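Local coordinates for protein diacylglycerol O-acyltransferase (Marinobacter hydrocarbonoclasticus, PDB 6CHJ) that probably transfers the acyl group of an acyl-CoA to diacylglycerol or a fatty alcohol, making triacylglycerol or wax esters, at residues Ala226-Ser238 with Leu367-Ser379. Sequence-based numbering, arbitrary orientation.
Sequences APRCMLNQKITGS and LAPKWQTFNVVIS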
loop_
_atom_site.group_PDB
_atom_site.type_symbol
_atom_site.label_atom_id
_atom_site.label_comp_id
_atom_site.label_asym_id
_atom_site.label_seq_id
_atom_site.Cartn_x
_atom_site.Cartn_y
_atom_site.Cartn_z
ATOM N N ALA B 226 21.080 20.435 -18.183
ATOM C CA ALA B 226 21.020 19.419 -17.129
ATOM C C ALA B 226 21.639 18.090 -17.563
ATOM O O ALA B 226 21.192 17.472 -18.538
ATOM C CB ALA B 226 19.576 19.201 -16.675
ATOM N N PRO B 227 22.635 17.636 -16.807
ATOM C CA PRO B 227 23.388 16.431 -17.185
ATOM C C PRO B 227 22.633 15.132 -16.933
ATOM O O PRO B 227 21.757 15.024 -16.072
ATOM C CB PRO B 227 24.624 16.497 -16.278
ATOM C CG PRO B 227 24.137 17.245 -15.060
ATOM C CD PRO B 227 23.136 18.258 -15.567
ATOM N N ARG B 228 23.013 14.113 -17.694
ATOM C CA ARG B 228 22.607 12.773 -17.335
ATOM C C ARG B 228 23.085 12.484 -15.917
ATOM O O ARG B 228 24.206 12.831 -15.539
ATOM C CB ARG B 228 23.163 11.763 -18.338
ATOM C CG ARG B 228 22.303 11.644 -19.613
ATOM C CD ARG B 228 22.689 10.453 -20.492
ATOM N NE ARG B 228 21.518 9.710 -20.969
ATOM C CZ ARG B 228 21.232 9.480 -22.255
ATOM N NH1 ARG B 228 22.037 9.932 -23.208
ATOM N NH2 ARG B 228 20.141 8.792 -22.588
ATOM N N CYS B 229 22.205 11.889 -15.116
ATOM C CA CYS B 229 22.434 11.745 -13.685
ATOM C C CYS B 229 21.669 10.542 -13.165
ATOM O O CYS B 229 20.603 10.191 -13.683
ATOM C CB CYS B 229 21.998 12.994 -12.921
ATOM S SG CYS B 229 22.351 12.921 -11.158
ATOM N N MET B 230 22.219 9.929 -12.117
ATOM C CA MET B 230 21.587 8.764 -11.512
ATOM C C MET B 230 20.208 9.095 -10.926
ATOM O O MET B 230 19.344 8.216 -10.854
ATOM C CB MET B 230 22.522 8.161 -10.456
ATOM C CG MET B 230 22.233 8.580 -9.045
ATOM S SD MET B 230 23.380 7.913 -7.795
ATOM C CE MET B 230 22.729 6.286 -7.447
ATOM N N LEU B 231 19.964 10.351 -10.519
ATOM C CA LEU B 231 18.614 10.743 -10.110
ATOM C C LEU B 231 17.594 10.655 -11.247
ATOM O O LEU B 231 16.390 10.725 -10.992
ATOM C CB LEU B 231 18.603 12.177 -9.564
ATOM C CG LEU B 231 19.652 12.582 -8.517
ATOM C CD1 LEU B 231 19.459 14.016 -8.076
ATOM C CD2 LEU B 231 19.619 11.681 -7.305
ATOM N N ASN B 232 18.026 10.511 -12.496
ATOM C CA ASN B 232 17.098 10.786 -13.581
ATOM C C ASN B 232 16.902 9.563 -14.470
ATOM O O ASN B 232 17.218 9.570 -15.662
ATOM C CB ASN B 232 17.593 12.023 -14.348
ATOM C CG ASN B 232 17.776 13.232 -13.429
ATOM O OD1 ASN B 232 18.901 13.663 -13.157
ATOM N ND2 ASN B 232 16.670 13.768 -12.930
ATOM N N GLN B 233 16.337 8.517 -13.891
ATOM C CA GLN B 233 16.124 7.261 -14.583
ATOM C C GLN B 233 14.772 6.705 -14.148
ATOM O O GLN B 233 14.123 7.240 -13.248
ATOM C CB GLN B 233 17.273 6.280 -14.288
ATOM C CG GLN B 233 17.854 6.456 -12.883
ATOM C CD GLN B 233 19.052 5.544 -12.596
ATOM O OE1 GLN B 233 19.154 4.441 -13.137
ATOM N NE2 GLN B 233 19.965 6.010 -11.744
ATOM N N LYS B 234 14.333 5.645 -14.815
ATOM C CA LYS B 234 13.073 5.002 -14.466
ATOM C C LYS B 234 13.143 4.430 -13.046
ATOM O O LYS B 234 14.182 3.932 -12.597
ATOM C CB LYS B 234 12.742 3.893 -15.479
ATOM C CG LYS B 234 12.276 4.419 -16.867
ATOM C CD LYS B 234 11.892 3.294 -17.843
ATOM C CE LYS B 234 10.827 3.746 -18.877
ATOM N NZ LYS B 234 9.436 3.217 -18.608
ATOM N N ILE B 235 12.021 4.492 -12.332
ATOM C CA ILE B 235 12.010 4.215 -10.904
ATOM C C ILE B 235 11.064 3.053 -10.615
ATOM O O ILE B 235 10.273 2.634 -11.456
ATOM C CB ILE B 235 11.621 5.453 -10.073
ATOM C CG1 ILE B 235 10.205 5.893 -10.431
ATOM C CG2 ILE B 235 12.592 6.589 -10.318
ATOM C CD1 ILE B 235 9.590 6.854 -9.433
ATOM N N THR B 236 11.192 2.520 -9.407
ATOM C CA THR B 236 10.233 1.602 -8.823
ATOM C C THR B 236 9.222 2.369 -7.977
ATOM O O THR B 236 9.359 3.570 -7.722
ATOM C CB THR B 236 10.944 0.575 -7.954
ATOM O OG1 THR B 236 11.368 1.222 -6.746
ATOM C CG2 THR B 236 12.170 0.029 -8.672
ATOM N N GLY B 237 8.204 1.653 -7.521
ATOM C CA GLY B 237 7.212 2.241 -6.651
ATOM C C GLY B 237 7.526 2.218 -5.163
ATOM O O GLY B 237 6.664 2.601 -4.363
ATOM N N SER B 238 8.713 1.777 -4.757
ATOM C CA SER B 238 9.073 1.747 -3.346
ATOM C C SER B 238 9.803 3.036 -2.988
ATOM O O SER B 238 10.587 3.565 -3.785
ATOM C CB SER B 238 9.935 0.525 -3.005
ATOM O OG SER B 238 11.168 0.551 -3.710
ATOM N N LEU B 367 12.419 9.682 -24.041
ATOM C CA LEU B 367 12.991 9.647 -25.387
ATOM C C LEU B 367 13.773 10.902 -25.753
ATOM O O LEU B 367 14.119 11.066 -26.928
ATOM C CB LEU B 367 11.895 9.422 -26.430
ATOM C CG LEU B 367 11.294 8.027 -26.373
ATOM C CD1 LEU B 367 10.301 7.829 -27.515
ATOM C CD2 LEU B 367 12.421 7.002 -26.408
ATOM N N ALA B 368 14.062 11.791 -24.781
ATOM C CA ALA B 368 14.760 13.044 -25.042
ATOM C C ALA B 368 15.697 13.456 -23.887
ATOM O O ALA B 368 15.539 14.541 -23.304
ATOM C CB ALA B 368 13.720 14.135 -25.342
ATOM N N PRO B 369 16.719 12.639 -23.575
ATOM C CA PRO B 369 17.588 12.922 -22.416
ATOM C C PRO B 369 18.200 14.314 -22.402
ATOM O O PRO B 369 18.381 14.912 -21.327
ATOM C CB PRO B 369 18.677 11.842 -22.533
ATOM C CG PRO B 369 18.611 11.352 -23.947
ATOM C CD PRO B 369 17.159 11.433 -24.304
ATOM N N LYS B 370 18.544 14.841 -23.574
ATOM C CA LYS B 370 19.080 16.188 -23.651
ATOM C C LYS B 370 18.082 17.238 -23.171
ATOM O O LYS B 370 18.485 18.370 -22.885
ATOM C CB LYS B 370 19.506 16.496 -25.086
ATOM C CG LYS B 370 20.908 16.017 -25.464
ATOM C CD LYS B 370 21.163 16.221 -26.980
ATOM C CE LYS B 370 22.476 16.951 -27.251
ATOM N NZ LYS B 370 22.475 17.755 -28.526
ATOM N N TRP B 371 16.795 16.904 -23.084
ATOM C CA TRP B 371 15.772 17.854 -22.650
ATOM C C TRP B 371 15.458 17.748 -21.153
ATOM O O TRP B 371 14.512 18.394 -20.694
ATOM C CB TRP B 371 14.472 17.680 -23.477
ATOM C CG TRP B 371 14.571 18.173 -24.930
ATOM C CD1 TRP B 371 15.584 18.921 -25.473
ATOM C CD2 TRP B 371 13.633 17.937 -26.008
ATOM N NE1 TRP B 371 15.343 19.151 -26.802
ATOM C CE2 TRP B 371 14.158 18.562 -27.162
ATOM C CE3 TRP B 371 12.414 17.259 -26.108
ATOM C CZ2 TRP B 371 13.501 18.534 -28.400
ATOM C CZ3 TRP B 371 11.761 17.233 -27.350
ATOM C CH2 TRP B 371 12.310 17.870 -28.470
ATOM N N GLN B 372 16.228 16.956 -20.389
ATOM C CA GLN B 372 15.919 16.737 -18.974
ATOM C C GLN B 372 15.684 18.054 -18.228
ATOM O O GLN B 372 14.743 18.156 -17.434
ATOM C CB GLN B 372 17.039 15.924 -18.310
ATOM C CG GLN B 372 16.934 15.805 -16.780
ATOM C CD GLN B 372 15.904 14.785 -16.329
ATOM O OE1 GLN B 372 15.863 13.662 -16.838
ATOM N NE2 GLN B 372 15.052 15.179 -15.380
ATOM N N THR B 373 16.537 19.063 -18.468
ATOM C CA THR B 373 16.349 20.452 -18.033
ATOM C C THR B 373 16.515 20.663 -16.525
ATOM O O THR B 373 16.944 21.734 -16.081
ATOM C CB THR B 373 14.970 20.965 -18.482
ATOM O OG1 THR B 373 14.758 20.643 -19.862
ATOM C CG2 THR B 373 14.851 22.469 -18.291
ATOM N N PHE B 374 16.143 19.684 -15.711
ATOM C CA PHE B 374 16.457 19.800 -14.301
ATOM C C PHE B 374 16.583 18.407 -13.720
ATOM O O PHE B 374 15.932 17.464 -14.172
ATOM C CB PHE B 374 15.431 20.651 -13.524
ATOM C CG PHE B 374 14.006 20.175 -13.642
ATOM C CD1 PHE B 374 13.492 19.263 -12.730
ATOM C CD2 PHE B 374 13.164 20.683 -14.633
ATOM C CE1 PHE B 374 12.166 18.832 -12.820
ATOM C CE2 PHE B 374 11.836 20.265 -14.732
ATOM C CZ PHE B 374 11.334 19.335 -13.821
ATOM N N ASN B 375 17.450 18.285 -12.724
ATOM C CA ASN B 375 17.722 16.979 -12.157
ATOM C C ASN B 375 16.887 16.690 -10.927
ATOM O O ASN B 375 16.726 15.516 -10.581
ATOM C CB ASN B 375 19.209 16.859 -11.824
ATOM C CG ASN B 375 20.103 17.163 -13.027
ATOM O OD1 ASN B 375 20.453 18.318 -13.274
ATOM N ND2 ASN B 375 20.473 16.127 -13.769
ATOM N N VAL B 376 16.305 17.713 -10.299
ATOM C CA VAL B 376 15.573 17.520 -9.052
ATOM C C VAL B 376 14.670 18.725 -8.811
ATOM O O VAL B 376 14.954 19.833 -9.269
ATOM C CB VAL B 376 16.576 17.296 -7.890
ATOM C CG1 VAL B 376 17.571 18.457 -7.814
ATOM C CG2 VAL B 376 15.853 17.096 -6.569
ATOM N N VAL B 377 13.583 18.507 -8.075
ATOM C CA VAL B 377 12.728 19.578 -7.566
ATOM C C VAL B 377 13.158 19.899 -6.147
ATOM O O VAL B 377 13.349 18.992 -5.335
ATOM C CB VAL B 377 11.244 19.170 -7.600
ATOM C CG1 VAL B 377 10.372 20.255 -6.928
ATOM C CG2 VAL B 377 10.815 18.913 -9.049
ATOM N N ILE B 378 13.329 21.179 -5.845
ATOM C CA ILE B 378 13.571 21.640 -4.484
ATOM C C ILE B 378 12.481 22.657 -4.170
ATOM O O ILE B 378 12.576 23.825 -4.569
ATOM C CB ILE B 378 14.963 22.254 -4.302
ATOM C CG1 ILE B 378 16.060 21.320 -4.821
ATOM C CG2 ILE B 378 15.181 22.585 -2.827
ATOM C CD1 ILE B 378 17.503 21.830 -4.536
ATOM N N SER B 379 11.445 22.221 -3.457
ATOM C CA SER B 379 10.283 23.049 -3.178
ATOM C C SER B 379 10.368 23.613 -1.770
ATOM O O SER B 379 10.779 22.922 -0.836
ATOM C CB SER B 379 8.994 22.252 -3.333
ATOM O OG SER B 379 7.954 23.095 -3.784
HETATM O O HOH W 1 16.789 10.819 -18.280
#
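Asn375 and Asn232 hold each other through two hydrogen bonds. Asn375 ND2 reaches Asn232 OD1 at 3.0 Å, from above its carbonyl plane. Asn232 ND2 returns a bond of 2.9 Å to the backbone O of Asn375. The two amide planes are turned 55° apart. Asn375 ND2 also donates to Pro227 O, at 2.9 Å and within the carbonyl plane, so one amide nitrogen ties two points of the loop. Nearby, Ala226 CB packs on Thr373 C at 3.4 Å. Pro369 CB and CG lie over one face of the Arg228 guanidinium.

Gln372 OE1 meets Asn232 CB at 3.4 Å, the amide planes 38° apart. Gln372 bends at chi2 (78°) and turns NE2 back to Phe374 O, 2.7 Å away. Asn232 closes a type I turn from Cys229. Asn375 OD1 accepts from Val290 N, and Asn232 ND2 also donates to Arg407 O. Putting an alanine in place of Asn232 is likely to leave Asn375 O and Arg407 O without this donor, and one N-H of Asn375 ND2 without its acceptor.

The contact ties a catalytic-domain loop to the C-terminal domain. Strands 239-247 and 376-380, which follow the two loops, share one mixed sheet. Leu231 packs against helix 262-280, while Gln372 and Thr373 touch helix 345-365.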